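Cystalysin (Treponema denticola, PDB 1C7N) belongs to the aminotransferase class I and II family and binds pyridoxal-5'-phosphate as a dimer of two identical chains. Local coordinates at residues Phe207-Pro212 against Lys290-Cys295; Ser269-Pro272 against Gly277-Ala280; Lys307-Val312 against Glu384-Ala389; Glu344-Lys349 against Phe354-Ile359. One frame throughout, in Å; residues are numbered along the deposited sequence.

Contact 1 of 4, residues Phe207-Pro212 against Lys290-Cys295; sequences FDLIMP and KWLDGC
L292 of helix 289-313 reaches across to D208 and L209, in the loop that follows strand 199-203. The backbones stay well apart, with the CA atoms of L209 and L292 8.5 Å from each other. The gap is bridged by the leucine side chains.

The CB of L292 points at the loop. Its CG lies anti to the backbone N (chi1 179°), which carries the fork of the side chain outward from the helix. The two methyls then part. CD1 goes to L209 and meets CD2 of that residue at 4.1 Å. CD2 goes to D208, where it lies 4.2 Å from the backbone O and also near CB, while both carboxylate oxygens lie farther off. That same O of D208 accepts a weak hydrogen bond from the N of I210.

The acid end of D208 is held by other parts of the chain. OD2 is hydrogen-bonded to T239 OG1 and OD1 to W78 NE1. T239 and R82 also pack against L292.

The CB of L209 does not point at the helix, but its chi1 of -64° brings CD2 to the L292 methyl. The two leucines cross obliquely and touch through one methyl pair. No hydrogen bond spans the two segments.

F207-P212 follows directly on H206, one of the residues around pyridoxal-5'-phosphate, and the side chain of L209 is about 9 Å from a bound pyridoxal-5'-phosphate. This is buried packing of a helix on a loop beside the pyridoxal-5'-phosphate pocket, in the fold type I architecture of aminotransferase relatives.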
loop_
_atom_site.group_PDB
_atom_site.type_symbol
_atom_site.label_atom_id
_atom_site.label_comp_id
_atom_site.label_asym_id
_atom_site.label_seq_id
_atom_site.Cartn_x
_atom_site.Cartn_y
_atom_site.Cartn_z
ATOM N N PHE A 207 -15.909 -14.048 1.983
ATOM C CA PHE A 207 -17.339 -14.207 1.731
ATOM C C PHE A 207 -17.821 -14.565 0.321
ATOM O O PHE A 207 -19.005 -14.844 0.141
ATOM C CB PHE A 207 -18.156 -13.028 2.328
ATOM C CG PHE A 207 -18.065 -11.721 1.571
ATOM C CD1 PHE A 207 -18.825 -10.629 1.996
ATOM C CD2 PHE A 207 -17.252 -11.567 0.458
ATOM C CE1 PHE A 207 -18.776 -9.402 1.322
ATOM C CE2 PHE A 207 -17.196 -10.343 -0.224
ATOM C CZ PHE A 207 -17.960 -9.263 0.211
ATOM N N ASP A 208 -16.923 -14.596 -0.666
ATOM C CA ASP A 208 -17.324 -14.985 -2.023
ATOM C C ASP A 208 -16.941 -16.436 -2.283
ATOM O O ASP A 208 -17.325 -17.011 -3.302
ATOM C CB ASP A 208 -16.643 -14.131 -3.097
ATOM C CG ASP A 208 -16.982 -12.667 -2.986
ATOM O OD1 ASP A 208 -18.178 -12.336 -2.867
ATOM O OD2 ASP A 208 -16.046 -11.843 -3.032
ATOM N N LEU A 209 -16.169 -17.021 -1.370
ATOM C CA LEU A 209 -15.711 -18.399 -1.518
ATOM C C LEU A 209 -16.517 -19.344 -0.636
ATOM O O LEU A 209 -16.029 -19.850 0.382
ATOM C CB LEU A 209 -14.214 -18.481 -1.185
ATOM C CG LEU A 209 -13.330 -17.672 -2.146
ATOM C CD1 LEU A 209 -11.973 -17.392 -1.522
ATOM C CD2 LEU A 209 -13.176 -18.420 -3.457
ATOM N N ILE A 210 -17.760 -19.575 -1.048
ATOM C CA ILE A 210 -18.685 -20.440 -0.322
ATOM C C ILE A 210 -18.923 -21.729 -1.101
ATOM O O ILE A 210 -19.115 -21.699 -2.317
ATOM C CB ILE A 210 -20.046 -19.733 -0.121
ATOM C CG1 ILE A 210 -19.828 -18.337 0.471
ATOM C CG2 ILE A 210 -20.945 -20.568 0.788
ATOM C CD1 ILE A 210 -19.123 -18.335 1.815
ATOM N N MET A 211 -18.905 -22.864 -0.407
ATOM C CA MET A 211 -19.138 -24.140 -1.071
ATOM C C MET A 211 -20.630 -24.299 -1.358
ATOM O O MET A 211 -21.471 -23.705 -0.678
ATOM C CB MET A 211 -18.645 -25.303 -0.201
ATOM C CG MET A 211 -17.137 -25.345 -0.016
ATOM S SD MET A 211 -16.240 -25.413 -1.583
ATOM C CE MET A 211 -15.678 -23.711 -1.717
ATOM N N PRO A 212 -20.979 -25.095 -2.380
ATOM C CA PRO A 212 -22.376 -25.329 -2.757
ATOM C C PRO A 212 -23.254 -25.718 -1.570
ATOM O O PRO A 212 -22.855 -26.521 -0.727
ATOM C CB PRO A 212 -22.267 -26.452 -3.782
ATOM C CG PRO A 212 -20.967 -26.133 -4.461
ATOM C CD PRO A 212 -20.070 -25.826 -3.283
ATOM N N LYS A 290 -17.844 -15.698 -14.089
ATOM C CA LYS A 290 -17.805 -17.065 -14.613
ATOM C C LYS A 290 -16.545 -17.791 -14.163
ATOM O O LYS A 290 -16.564 -18.997 -13.920
ATOM C CB LYS A 290 -17.840 -17.070 -16.143
ATOM C CG LYS A 290 -19.045 -16.399 -16.781
ATOM C CD LYS A 290 -20.347 -17.093 -16.455
ATOM C CE LYS A 290 -21.445 -16.607 -17.395
ATOM N NZ LYS A 290 -21.473 -15.118 -17.500
ATOM N N TRP A 291 -15.439 -17.059 -14.076
ATOM C CA TRP A 291 -14.187 -17.665 -13.657
ATOM C C TRP A 291 -14.330 -18.140 -12.213
ATOM O O TRP A 291 -13.909 -19.243 -11.867
ATOM C CB TRP A 291 -13.039 -16.659 -13.772
ATOM C CG TRP A 291 -11.733 -17.206 -13.295
ATOM C CD1 TRP A 291 -10.801 -17.888 -14.027
ATOM C CD2 TRP A 291 -11.232 -17.145 -11.958
ATOM N NE1 TRP A 291 -9.745 -18.258 -13.218
ATOM C CE2 TRP A 291 -9.989 -17.813 -11.945
ATOM C CE3 TRP A 291 -11.716 -16.591 -10.764
ATOM C CZ2 TRP A 291 -9.223 -17.943 -10.781
ATOM C CZ3 TRP A 291 -10.954 -16.720 -9.614
ATOM C CH2 TRP A 291 -9.719 -17.391 -9.633
ATOM N N LEU A 292 -14.940 -17.307 -11.374
ATOM C CA LEU A 292 -15.145 -17.648 -9.972
ATOM C C LEU A 292 -16.007 -18.904 -9.815
ATOM O O LEU A 292 -15.753 -19.726 -8.929
ATOM C CB LEU A 292 -15.796 -16.474 -9.231
ATOM C CG LEU A 292 -16.100 -16.688 -7.747
ATOM C CD1 LEU A 292 -14.832 -17.112 -7.012
ATOM C CD2 LEU A 292 -16.649 -15.405 -7.154
ATOM N N ASP A 293 -17.026 -19.053 -10.660
ATOM C CA ASP A 293 -17.893 -20.229 -10.589
ATOM C C ASP A 293 -17.064 -21.478 -10.852
ATOM O O ASP A 293 -17.189 -22.485 -10.149
ATOM C CB ASP A 293 -19.026 -20.162 -11.625
ATOM C CG ASP A 293 -20.017 -19.048 -11.345
ATOM O OD1 ASP A 293 -20.274 -18.756 -10.159
ATOM O OD2 ASP A 293 -20.556 -18.477 -12.318
ATOM N N GLY A 294 -16.221 -21.406 -11.876
ATOM C CA GLY A 294 -15.374 -22.532 -12.218
ATOM C C GLY A 294 -14.357 -22.837 -11.133
ATOM O O GLY A 294 -14.046 -24.005 -10.871
ATOM N N CYS A 295 -13.840 -21.791 -10.496
ATOM C CA CYS A 295 -12.855 -21.960 -9.428
ATOM C C CYS A 295 -13.477 -22.698 -8.247
ATOM O O CYS A 295 -12.897 -23.643 -7.717
ATOM C CB CYS A 295 -12.331 -20.595 -8.968
ATOM S SG CYS A 295 -10.981 -20.680 -7.759
#

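Contact 2 of 4, residues Ser269-Pro272 against Gly277-Ala280; sequences SGMP and GYKA
Y278, in the first turn of helix 275-287, turns back to bond the loop just before it. This is a side-chain-to-backbone hydrogen bond that ties the loop between helices 255-267 and 275-287 to the start of the second, in a chain of the aminotransferase class I and II family. Y278 OH donates a hydrogen bond to P272 O, and the pair is short at 2.5 Å. The C=O...O angle is 141°, and the donor is tilted 26° from the carbonyl plane. The carbonyl oxygen sits at the edge of the ring, near its plane, and also lies 3.4 Å from the CE1 of Y278.

The pyrrolidine of P272 lies against the same hydroxyl. Its CB is 3.8 Å from Y278 OH, and its CD lies only slightly farther off. The proline and the tyrosine cross at about a right angle.

The next shell holds these groups in place. Y71 meets the ring of Y278 edge-to-face. M247 packs on both P272 and Y278, and P67 adds to the packing on the tyrosine. T274 OG1 is hydrogen-bonded to the N of G277, at the start of the helix.

The loop also faces the second subunit. M271 packs on L17 of that subunit, and S269 OG is hydrogen-bonded to S269 OG of the other chain. M271 CE flanks the tyrosine-proline bond loosely, 4.3 Å from Y278 OH.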
loop_
_atom_site.group_PDB
_atom_site.type_symbol
_atom_site.label_atom_id
_atom_site.label_comp_id
_atom_site.label_asym_id
_atom_site.label_seq_id
_atom_site.Cartn_x
_atom_site.Cartn_y
_atom_site.Cartn_z
ATOM N N SER A 269 0.194 4.420 6.913
ATOM C CA SER A 269 -0.115 3.828 5.608
ATOM C C SER A 269 -0.589 4.892 4.630
ATOM O O SER A 269 -0.108 4.970 3.500
ATOM C CB SER A 269 -1.200 2.746 5.721
ATOM O OG SER A 269 -0.861 1.749 6.672
ATOM N N GLY A 270 -1.532 5.714 5.073
ATOM C CA GLY A 270 -2.068 6.741 4.204
ATOM C C GLY A 270 -3.021 6.128 3.193
ATOM O O GLY A 270 -3.271 4.922 3.210
ATOM N N MET A 271 -3.551 6.962 2.308
ATOM C CA MET A 271 -4.489 6.528 1.278
ATOM C C MET A 271 -3.776 5.750 0.169
ATOM O O MET A 271 -2.680 6.122 -0.246
ATOM C CB MET A 271 -5.172 7.761 0.680
ATOM C CG MET A 271 -6.193 7.479 -0.407
ATOM S SD MET A 271 -6.620 8.998 -1.311
ATOM C CE MET A 271 -6.520 8.423 -3.007
ATOM N N PRO A 272 -4.385 4.652 -0.318
ATOM C CA PRO A 272 -3.775 3.852 -1.389
ATOM C C PRO A 272 -3.865 4.609 -2.715
ATOM O O PRO A 272 -4.953 5.023 -3.121
ATOM C CB PRO A 272 -4.633 2.583 -1.420
ATOM C CG PRO A 272 -5.279 2.542 -0.060
ATOM C CD PRO A 272 -5.584 3.983 0.213
ATOM N N GLY A 277 -4.644 -1.364 -8.559
ATOM C CA GLY A 277 -5.408 -2.002 -7.505
ATOM C C GLY A 277 -6.881 -1.657 -7.651
ATOM O O GLY A 277 -7.750 -2.522 -7.550
ATOM N N TYR A 278 -7.171 -0.386 -7.890
ATOM C CA TYR A 278 -8.554 0.027 -8.063
ATOM C C TYR A 278 -9.178 -0.645 -9.281
ATOM O O TYR A 278 -10.275 -1.189 -9.193
ATOM C CB TYR A 278 -8.658 1.550 -8.205
ATOM C CG TYR A 278 -8.329 2.293 -6.933
ATOM C CD1 TYR A 278 -7.113 2.957 -6.784
ATOM C CD2 TYR A 278 -9.218 2.304 -5.860
ATOM C CE1 TYR A 278 -6.790 3.616 -5.598
ATOM C CE2 TYR A 278 -8.901 2.957 -4.666
ATOM C CZ TYR A 278 -7.688 3.611 -4.545
ATOM O OH TYR A 278 -7.374 4.269 -3.378
ATOM N N LYS A 279 -8.471 -0.625 -10.409
ATOM C CA LYS A 279 -8.983 -1.219 -11.647
ATOM C C LYS A 279 -9.155 -2.735 -11.576
ATOM O O LYS A 279 -10.103 -3.285 -12.141
ATOM C CB LYS A 279 -8.069 -0.871 -12.823
ATOM C CG LYS A 279 -8.639 -1.264 -14.181
ATOM C CD LYS A 279 -9.897 -0.470 -14.501
ATOM C CE LYS A 279 -10.446 -0.829 -15.869
ATOM N NZ LYS A 279 -11.717 -0.111 -16.158
ATOM N N ALA A 280 -8.229 -3.404 -10.893
ATOM C CA ALA A 280 -8.286 -4.855 -10.745
ATOM C C ALA A 280 -9.581 -5.275 -10.053
ATOM O O ALA A 280 -10.241 -6.222 -10.476
ATOM C CB ALA A 280 -7.078 -5.349 -9.943
#

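Contact 3 of 4, residues Lys307-Val312 against Glu384-Ala389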
loop_
_atom_site.group_PDB
_atom_site.type_symbol
_atom_site.label_atom_id
_atom_site.label_comp_id
_atom_site.label_asym_id
_atom_site.label_seq_id
_atom_site.Cartn_x
_atom_site.Cartn_y
_atom_site.Cartn_z
ATOM N N LYS A 307 -10.975 -35.609 1.340
ATOM C CA LYS A 307 -11.826 -36.391 2.228
ATOM C C LYS A 307 -11.778 -37.863 1.835
ATOM O O LYS A 307 -11.567 -38.738 2.681
ATOM C CB LYS A 307 -13.263 -35.866 2.155
ATOM C CG LYS A 307 -14.292 -36.668 2.946
ATOM C CD LYS A 307 -15.650 -35.979 2.887
ATOM C CE LYS A 307 -16.791 -36.905 3.278
ATOM N NZ LYS A 307 -16.624 -37.480 4.637
ATOM N N ASP A 308 -11.961 -38.133 0.549
ATOM C CA ASP A 308 -11.941 -39.503 0.053
ATOM C C ASP A 308 -10.597 -40.189 0.262
ATOM O O ASP A 308 -10.542 -41.367 0.620
ATOM C CB ASP A 308 -12.304 -39.527 -1.434
ATOM C CG ASP A 308 -12.214 -40.916 -2.029
ATOM O OD1 ASP A 308 -11.168 -41.243 -2.631
ATOM O OD2 ASP A 308 -13.186 -41.688 -1.877
ATOM N N PHE A 309 -9.513 -39.453 0.037
ATOM C CA PHE A 309 -8.182 -40.013 0.192
ATOM C C PHE A 309 -7.968 -40.634 1.565
ATOM O O PHE A 309 -7.456 -41.746 1.673
ATOM C CB PHE A 309 -7.116 -38.946 -0.038
ATOM C CG PHE A 309 -5.737 -39.399 0.318
ATOM C CD1 PHE A 309 -5.036 -40.257 -0.518
ATOM C CD2 PHE A 309 -5.155 -39.009 1.522
ATOM C CE1 PHE A 309 -3.774 -40.725 -0.162
ATOM C CE2 PHE A 309 -3.896 -39.468 1.887
ATOM C CZ PHE A 309 -3.204 -40.329 1.043
ATOM N N PHE A 310 -8.350 -39.922 2.618
ATOM C CA PHE A 310 -8.164 -40.461 3.957
ATOM C C PHE A 310 -9.145 -41.582 4.305
ATOM O O PHE A 310 -8.788 -42.514 5.024
ATOM C CB PHE A 310 -8.231 -39.343 4.997
ATOM C CG PHE A 310 -7.118 -38.335 4.867
ATOM C CD1 PHE A 310 -7.347 -37.094 4.281
ATOM C CD2 PHE A 310 -5.830 -38.640 5.305
ATOM C CE1 PHE A 310 -6.305 -36.172 4.133
ATOM C CE2 PHE A 310 -4.786 -37.724 5.159
ATOM C CZ PHE A 310 -5.026 -36.491 4.573
ATOM N N GLU A 311 -10.372 -41.508 3.799
ATOM C CA GLU A 311 -11.345 -42.563 4.076
ATOM C C GLU A 311 -10.849 -43.870 3.461
ATOM O O GLU A 311 -11.071 -44.951 4.002
ATOM C CB GLU A 311 -12.713 -42.225 3.474
ATOM C CG GLU A 311 -13.326 -40.941 3.977
ATOM C CD GLU A 311 -14.677 -40.665 3.345
ATOM O OE1 GLU A 311 -14.852 -40.999 2.155
ATOM O OE2 GLU A 311 -15.553 -40.101 4.031
ATOM N N VAL A 312 -10.167 -43.761 2.327
ATOM C CA VAL A 312 -9.657 -44.933 1.622
ATOM C C VAL A 312 -8.283 -45.446 2.060
ATOM O O VAL A 312 -8.055 -46.658 2.111
ATOM C CB VAL A 312 -9.593 -44.662 0.096
ATOM C CG1 VAL A 312 -8.852 -45.787 -0.605
ATOM C CG2 VAL A 312 -11.004 -44.514 -0.470
ATOM N N GLU A 384 -0.449 -38.469 -2.689
ATOM C CA GLU A 384 0.267 -39.721 -2.909
ATOM C C GLU A 384 1.642 -39.681 -2.235
ATOM O O GLU A 384 2.133 -40.709 -1.767
ATOM C CB GLU A 384 0.399 -40.016 -4.407
ATOM C CG GLU A 384 1.088 -41.345 -4.735
ATOM C CD GLU A 384 0.595 -42.511 -3.883
ATOM O OE1 GLU A 384 -0.611 -42.567 -3.571
ATOM O OE2 GLU A 384 1.416 -43.386 -3.533
ATOM N N ARG A 385 2.269 -38.506 -2.187
ATOM C CA ARG A 385 3.564 -38.383 -1.507
ATOM C C ARG A 385 3.326 -38.637 -0.024
ATOM O O ARG A 385 4.107 -39.318 0.645
ATOM C CB ARG A 385 4.146 -36.978 -1.653
ATOM C CG ARG A 385 5.013 -36.767 -2.860
ATOM C CD ARG A 385 6.042 -35.687 -2.575
ATOM N NE ARG A 385 5.427 -34.409 -2.209
ATOM C CZ ARG A 385 4.696 -33.670 -3.040
ATOM N NH1 ARG A 385 4.482 -34.083 -4.285
ATOM N NH2 ARG A 385 4.196 -32.509 -2.632
ATOM N N LEU A 386 2.237 -38.061 0.476
ATOM C CA LEU A 386 1.839 -38.194 1.870
ATOM C C LEU A 386 1.535 -39.664 2.150
ATOM O O LEU A 386 1.930 -40.211 3.179
ATOM C CB LEU A 386 0.576 -37.368 2.119
ATOM C CG LEU A 386 0.249 -36.827 3.510
ATOM C CD1 LEU A 386 -1.270 -36.839 3.677
ATOM C CD2 LEU A 386 0.909 -37.651 4.593
ATOM N N ASN A 387 0.824 -40.286 1.215
ATOM C CA ASN A 387 0.443 -41.692 1.312
ATOM C C ASN A 387 1.665 -42.575 1.556
ATOM O O ASN A 387 1.677 -43.380 2.485
ATOM C CB ASN A 387 -0.275 -42.118 0.025
ATOM C CG ASN A 387 -1.005 -43.441 0.168
ATOM O OD1 ASN A 387 -1.413 -43.821 1.266
ATOM N ND2 ASN A 387 -1.197 -44.138 -0.952
ATOM N N LYS A 388 2.692 -42.423 0.723
ATOM C CA LYS A 388 3.908 -43.218 0.880
ATOM C C LYS A 388 4.621 -42.897 2.191
ATOM O O LYS A 388 5.156 -43.789 2.852
ATOM C CB LYS A 388 4.866 -42.988 -0.293
ATOM C CG LYS A 388 4.354 -43.505 -1.631
ATOM C CD LYS A 388 5.508 -43.860 -2.557
ATOM C CE LYS A 388 5.018 -44.328 -3.921
ATOM N NZ LYS A 388 4.305 -43.247 -4.657
ATOM N N ALA A 389 4.622 -41.621 2.566
ATOM C CA ALA A 389 5.268 -41.182 3.799
ATOM C C ALA A 389 4.571 -41.770 5.027
ATOM O O ALA A 389 5.232 -42.226 5.970
ATOM C CB ALA A 389 5.271 -39.656 3.871
#
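This is a buried helix-to-helix contact between F309 and F310 of helix 289-313 and L386 and N387 of helix 376-393, the last helix of the chain. The two short segments run nearly parallel, at 22°, and their axes come within 11.7 Å. Large side chains fill this wide spacing.

F309 points toward the partner helix, its ring carried out by a CG anti to the backbone N. The CZ of F309 is 3.6 Å from the CB of N387, which sits at the ring edge, near its plane. The F309 ring and the N387 amide stand almost perpendicular, with planes 86° apart.

L386 serves both phenylalanines through one methyl. Its CD1 lies 4.1 Å from F309 CE2 and 3.9 Å from F310 CZ. The two rings also touch each other: CD2 of F309 sits over the centre of one face of F310.

The amide of N387 is held at both ends. ND2 gives a hydrogen bond of 3.1 Å to E384 OE1, about one turn earlier on the same helix (N-H...O angle 161°). OD1 is hydrogen-bonded to H314 NE2, just past helix 289-313. E384 OE2 in turn accepts the hydrogen bond of its salt bridge with K388 NZ on its anti lone pair.

Aromatic and aliphatic packing, with a buried, hydrogen-bonded amide among them, thus joins two near-parallel helices in the C-terminal part of an aminotransferase-type fold.

Contact 4 of 4, residues Glu344-Lys349 against Phe354-Ile359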
loop_
_atom_site.group_PDB
_atom_site.type_symbol
_atom_site.label_atom_id
_atom_site.label_comp_id
_atom_site.label_asym_id
_atom_site.label_seq_id
_atom_site.Cartn_x
_atom_site.Cartn_y
_atom_site.Cartn_z
ATOM N N GLU A 344 7.624 -31.388 11.302
ATOM C CA GLU A 344 8.874 -31.967 10.837
ATOM C C GLU A 344 8.600 -33.061 9.814
ATOM O O GLU A 344 9.242 -33.126 8.766
ATOM C CB GLU A 344 9.633 -32.547 12.033
ATOM C CG GLU A 344 10.875 -33.353 11.693
ATOM C CD GLU A 344 11.927 -32.545 10.962
ATOM O OE1 GLU A 344 12.130 -31.361 11.314
ATOM O OE2 GLU A 344 12.566 -33.103 10.043
ATOM N N PHE A 345 7.640 -33.922 10.135
ATOM C CA PHE A 345 7.272 -35.029 9.261
ATOM C C PHE A 345 6.710 -34.558 7.925
ATOM O O PHE A 345 7.117 -35.039 6.871
ATOM C CB PHE A 345 6.234 -35.919 9.951
ATOM C CG PHE A 345 5.731 -37.043 9.095
ATOM C CD1 PHE A 345 6.511 -38.171 8.875
ATOM C CD2 PHE A 345 4.472 -36.969 8.498
ATOM C CE1 PHE A 345 6.051 -39.210 8.076
ATOM C CE2 PHE A 345 4.001 -38.004 7.695
ATOM C CZ PHE A 345 4.794 -39.127 7.483
ATOM N N MET A 346 5.765 -33.631 7.972
ATOM C CA MET A 346 5.151 -33.136 6.746
ATOM C C MET A 346 6.168 -32.498 5.808
ATOM O O MET A 346 6.188 -32.788 4.611
ATOM C CB MET A 346 4.047 -32.126 7.070
ATOM C CG MET A 346 2.878 -32.703 7.858
ATOM S SD MET A 346 2.127 -34.138 7.064
ATOM C CE MET A 346 1.145 -34.777 8.415
ATOM N N ILE A 347 7.018 -31.639 6.358
ATOM C CA ILE A 347 8.027 -30.944 5.568
ATOM C C ILE A 347 9.141 -31.823 5.011
ATOM O O ILE A 347 9.494 -31.706 3.843
ATOM C CB ILE A 347 8.697 -29.823 6.387
ATOM C CG1 ILE A 347 7.682 -28.725 6.707
ATOM C CG2 ILE A 347 9.885 -29.247 5.617
ATOM C CD1 ILE A 347 8.247 -27.615 7.578
ATOM N N HIS A 348 9.693 -32.703 5.841
ATOM C CA HIS A 348 10.809 -33.528 5.403
ATOM C C HIS A 348 10.525 -34.952 4.948
ATOM O O HIS A 348 11.293 -35.504 4.162
ATOM C CB HIS A 348 11.892 -33.546 6.485
ATOM C CG HIS A 348 12.458 -32.192 6.791
ATOM N ND1 HIS A 348 11.932 -31.364 7.760
ATOM C CD2 HIS A 348 13.483 -31.508 6.230
ATOM C CE1 HIS A 348 12.606 -30.229 7.781
ATOM N NE2 HIS A 348 13.553 -30.289 6.862
ATOM N N LYS A 349 9.446 -35.556 5.433
ATOM C CA LYS A 349 9.132 -36.917 5.018
ATOM C C LYS A 349 8.120 -36.940 3.882
ATOM O O LYS A 349 8.293 -37.674 2.914
ATOM C CB LYS A 349 8.602 -37.739 6.197
ATOM C CG LYS A 349 9.620 -37.970 7.298
ATOM C CD LYS A 349 10.860 -38.679 6.767
ATOM C CE LYS A 349 11.904 -38.857 7.861
ATOM N NZ LYS A 349 13.157 -39.489 7.349
ATOM N N PHE A 354 1.755 -27.713 4.472
ATOM C CA PHE A 354 0.466 -27.210 4.921
ATOM C C PHE A 354 0.732 -25.964 5.740
ATOM O O PHE A 354 1.868 -25.506 5.867
ATOM C CB PHE A 354 -0.222 -28.209 5.864
ATOM C CG PHE A 354 -0.573 -29.537 5.241
ATOM C CD1 PHE A 354 -1.320 -29.605 4.072
ATOM C CD2 PHE A 354 -0.236 -30.725 5.894
ATOM C CE1 PHE A 354 -1.738 -30.835 3.560
ATOM C CE2 PHE A 354 -0.651 -31.962 5.392
ATOM C CZ PHE A 354 -1.404 -32.017 4.225
ATOM N N ASP A 355 -0.335 -25.398 6.276
ATOM C CA ASP A 355 -0.190 -24.290 7.187
ATOM C C ASP A 355 -0.476 -25.080 8.458
ATOM O O ASP A 355 -1.623 -25.440 8.732
ATOM C CB ASP A 355 -1.231 -23.210 6.919
ATOM C CG ASP A 355 -0.596 -21.916 6.432
ATOM O OD1 ASP A 355 0.373 -22.001 5.646
ATOM O OD2 ASP A 355 -1.056 -20.822 6.827
ATOM N N GLU A 356 0.582 -25.409 9.195
ATOM C CA GLU A 356 0.451 -26.210 10.408
ATOM C C GLU A 356 -0.634 -25.667 11.320
ATOM O O GLU A 356 -0.666 -24.479 11.633
ATOM C CB GLU A 356 1.794 -26.297 11.140
ATOM C CG GLU A 356 2.920 -26.879 10.278
ATOM C CD GLU A 356 2.724 -28.351 9.933
ATOM O OE1 GLU A 356 3.111 -28.757 8.819
ATOM O OE2 GLU A 356 2.200 -29.110 10.771
ATOM N N GLY A 357 -1.526 -26.561 11.742
ATOM C CA GLY A 357 -2.640 -26.175 12.586
ATOM C C GLY A 357 -2.335 -25.330 13.802
ATOM O O GLY A 357 -3.081 -24.397 14.105
ATOM N N TYR A 358 -1.237 -25.628 14.490
ATOM C CA TYR A 358 -0.892 -24.899 15.708
ATOM C C TYR A 358 -0.654 -23.399 15.560
ATOM O O TYR A 358 -0.773 -22.656 16.537
ATOM C CB TYR A 358 0.321 -25.553 16.391
ATOM C CG TYR A 358 1.669 -25.244 15.775
ATOM C CD1 TYR A 358 2.436 -24.176 16.238
ATOM C CD2 TYR A 358 2.189 -26.028 14.746
ATOM C CE1 TYR A 358 3.690 -23.898 15.696
ATOM C CE2 TYR A 358 3.440 -25.759 14.191
ATOM C CZ TYR A 358 4.186 -24.692 14.675
ATOM O OH TYR A 358 5.434 -24.426 14.162
ATOM N N ILE A 359 -0.329 -22.939 14.356
ATOM C CA ILE A 359 -0.077 -21.514 14.176
ATOM C C ILE A 359 -1.345 -20.679 14.326
ATOM O O ILE A 359 -1.275 -19.458 14.472
ATOM C CB ILE A 359 0.569 -21.213 12.802
ATOM C CG1 ILE A 359 -0.453 -21.390 11.676
ATOM C CG2 ILE A 359 1.763 -22.125 12.591
ATOM C CD1 ILE A 359 0.096 -21.051 10.297
#
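A helix packs here on the edge strand of a small antiparallel sheet, with M346 of helix 339-350 meeting F354 and E356 of the segment that carries strand 355-356. The chain turns back within a few residues, so the two elements are close neighbours in sequence.

M346 points at the strand and does all the touching from the helix side. The turn about its CB-CG bond (chi2 -55°) lays the sulfur beside the phenylalanine ring. M346 SD is 3.9 Å from F354 CE2. It is 5.1 Å from the ring centroid and 72° off the ring normal, an oblique Met-aromatic contact. The CG of M346 lies 4.2 Å from F354 CD2. The methyl CE goes on to the edge of the F345 ring, in its plane.

The carboxylate of E356 comes up against the base of the same side chain. E356 OE1 is 3.9 Å from the CB of M346, a contact without a hydrogen bond. E356 OE2 lies close to E368 OE1 on the neighbouring strand, and this nearness may raise the pKa of one of the two carboxylates.

That strand, 367-371, also packs on both partners: E368 touches M346 and F354, and I370 touches F354. D355 pairs with R369 through backbone hydrogen bonding and a salt bridge. The result is helix-on-sheet packing across a tight alpha-to-beta connection, within the C-terminal part of an aminotransferase-type chain.

Contacts 1 and 2 lie near bound pyridoxal-5'-phosphate. The side chain of L209 in contact 1 and that of M271 in contact 2 are about 9 and 10 Å from a bound pyridoxal-5'-phosphate. Their centres are 24 Å apart, and contact 2 alone meets the second subunit. Helix 289-313 links contact 1 to contact 3, which lies farther along it, 26 Å away between centres. Contacts 3 and 4 touch: A389 O packs 3.5 Å from F345 CZ, and A389 CB lies 3.7 Å from K349 O. Contacts 2 and 3 lie on opposite sides of the chain's centre, 42 Å apart between centres.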